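Local coordinates for protein ftsY (Mycoplasma mycoides, PDB 1ZU4) that is the receptor for the signal recognition particle, represented here by its NG domain, a helical bundle joined to a P-loop-fold domain, at residues A[141-146]-A[177-182]. Residues are numbered along the deposited sequence; the frame is centred on the assembly and turned at random.
Unlike the reference sequence in segment 141-146: Arg-145 (reference Ser).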
loop_
_atom_site.group_PDB
_atom_site.type_symbol
_atom_site.label_atom_id
_atom_site.label_comp_id
_atom_site.label_asym_id
_atom_site.label_seq_id
_atom_site.Cartn_x
_atom_site.Cartn_y
_atom_site.Cartn_z
ATOM N N ALA A 141 2.382 5.874 19.135
ATOM C CA ALA A 141 2.932 4.761 19.927
ATOM C C ALA A 141 4.260 4.226 19.410
ATOM O O ALA A 141 4.748 3.205 19.901
ATOM C CB ALA A 141 1.919 3.624 20.050
ATOM N N ASP A 142 4.842 4.923 18.429
ATOM C CA ASP A 142 6.240 4.710 18.081
ATOM C C ASP A 142 7.031 5.644 18.962
ATOM O O ASP A 142 7.360 6.775 18.571
ATOM C CB ASP A 142 6.506 5.018 16.609
ATOM C CG ASP A 142 7.883 4.577 16.153
ATOM O OD1 ASP A 142 8.804 4.412 16.988
ATOM O OD2 ASP A 142 8.050 4.389 14.936
ATOM N N THR A 143 7.326 5.165 20.165
ATOM C CA THR A 143 8.040 5.947 21.173
ATOM C C THR A 143 9.561 5.722 21.083
ATOM O O THR A 143 10.301 6.270 21.893
ATOM C CB THR A 143 7.552 5.605 22.616
ATOM O OG1 THR A 143 7.843 4.231 22.890
ATOM C CG2 THR A 143 6.042 5.824 22.794
ATOM N N PHE A 144 10.032 4.929 20.108
ATOM C CA PHE A 144 11.476 4.630 20.026
ATOM C C PHE A 144 12.367 5.881 19.838
ATOM O O PHE A 144 13.538 5.921 20.270
ATOM C CB PHE A 144 11.836 3.573 18.962
ATOM C CG PHE A 144 13.313 3.276 18.931
ATOM C CD1 PHE A 144 13.861 2.287 19.770
ATOM C CD2 PHE A 144 14.187 4.062 18.151
ATOM C CE1 PHE A 144 15.258 2.053 19.798
ATOM C CE2 PHE A 144 15.580 3.845 18.174
ATOM C CZ PHE A 144 16.119 2.838 19.002
ATOM N N ARG A 145 11.812 6.889 19.171
ATOM C CA ARG A 145 12.427 8.205 19.083
ATOM C C ARG A 145 11.272 9.174 18.996
ATOM O O ARG A 145 10.306 8.935 18.239
ATOM C CB ARG A 145 13.305 8.334 17.835
ATOM C CG ARG A 145 12.543 8.213 16.515
ATOM C CD ARG A 145 12.093 6.792 16.324
ATOM N NE ARG A 145 11.564 6.537 14.997
ATOM C CZ ARG A 145 11.182 5.335 14.583
ATOM N NH1 ARG A 145 11.274 4.283 15.395
ATOM N NH2 ARG A 145 10.709 5.187 13.356
ATOM N N ALA A 146 11.357 10.262 19.769
ATOM C CA ALA A 146 10.262 11.227 19.788
ATOM C C ALA A 146 10.199 11.971 18.461
ATOM O O ALA A 146 9.291 12.772 18.263
ATOM C CB ALA A 146 10.388 12.198 20.966
ATOM N N ALA A 177 2.359 0.600 24.750
ATOM C CA ALA A 177 1.000 0.294 25.166
ATOM C C ALA A 177 0.431 1.364 26.037
ATOM O O ALA A 177 -0.775 1.486 26.096
ATOM C CB ALA A 177 0.891 -1.071 25.885
ATOM N N SER A 178 1.259 2.129 26.749
ATOM C CA SER A 178 0.653 3.135 27.642
ATOM C C SER A 178 0.040 4.267 26.823
ATOM O O SER A 178 -0.991 4.804 27.189
ATOM C CB SER A 178 1.634 3.647 28.693
ATOM O OG SER A 178 2.676 4.379 28.069
ATOM N N VAL A 179 0.649 4.604 25.695
ATOM C CA VAL A 179 0.053 5.608 24.788
ATOM C C VAL A 179 -1.285 5.062 24.225
ATOM O O VAL A 179 -2.288 5.769 24.164
ATOM C CB VAL A 179 1.009 5.911 23.639
ATOM C CG1 VAL A 179 0.409 6.945 22.671
ATOM C CG2 VAL A 179 2.430 6.344 24.192
ATOM N N VAL A 180 -1.292 3.790 23.857
ATOM C CA VAL A 180 -2.535 3.141 23.369
ATOM C C VAL A 180 -3.573 3.129 24.476
ATOM O O VAL A 180 -4.711 3.500 24.244
ATOM C CB VAL A 180 -2.233 1.792 22.753
ATOM C CG1 VAL A 180 -3.518 0.984 22.474
ATOM C CG2 VAL A 180 -1.398 2.012 21.482
ATOM N N PHE A 181 -3.182 2.780 25.701
ATOM C CA PHE A 181 -4.107 2.930 26.850
ATOM C C PHE A 181 -4.731 4.337 26.935
ATOM O O PHE A 181 -5.964 4.498 27.061
ATOM C CB PHE A 181 -3.396 2.567 28.189
ATOM C CG PHE A 181 -4.274 2.718 29.414
ATOM C CD1 PHE A 181 -4.796 1.600 30.047
ATOM C CD2 PHE A 181 -4.549 3.981 29.944
ATOM C CE1 PHE A 181 -5.586 1.721 31.169
ATOM C CE2 PHE A 181 -5.352 4.121 31.093
ATOM C CZ PHE A 181 -5.870 2.979 31.698
ATOM N N ASP A 182 -3.899 5.367 26.846
ATOM C CA ASP A 182 -4.438 6.730 26.898
ATOM C C ASP A 182 -5.355 7.086 25.729
ATOM O O ASP A 182 -6.433 7.684 25.923
ATOM C CB ASP A 182 -3.309 7.753 27.020
ATOM C CG ASP A 182 -2.695 7.754 28.417
ATOM O OD1 ASP A 182 -3.352 7.238 29.370
ATOM O OD2 ASP A 182 -1.581 8.315 28.555
#
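Val-179 packs against Ala-141 and Thr-143 where the loop that follows strand 136-140 meets the first turns of helix 176-189. Its CB lies 4.4 Å from CB of Ala-141. From there the side chain forks. CG1, anti to the backbone N (chi1 179°), goes to the backbone of Ala-141 and comes within 4.2 Å of its N, a van der Waals contact. CG2 takes the other branch and meets the CG2 methyl of Thr-143 at 3.9 Å, tip to tip. One valine thus touches two loop residues, one with each methyl.

The next residue on the helix, Val-180, gives one methyl: its CG2 sits 4.0 Å from CB of Ala-141. The alanine CB is therefore approached by both valines. The contacts between side chains are all apolar. The hydroxyl of Thr-143 is used elsewhere: OG1 is hydrogen-bonded to the carbonyl oxygen of Ala-174, just ahead of the helix, which ties the same loop residue to the chain leading into it. A chi1 of 63° sets CG2 of Thr-143 beside its backbone N, toward Val-179.

The contact lies near the 164-167 edge of the mixed, mostly parallel sheet of the P-loop-fold domain. Ala-141 and Val-180 also touch Ile-197 of the adjacent strand 194-198 and Met-216 of helix 206-221, joining the strand-end loop and two helices in one buried apolar layer.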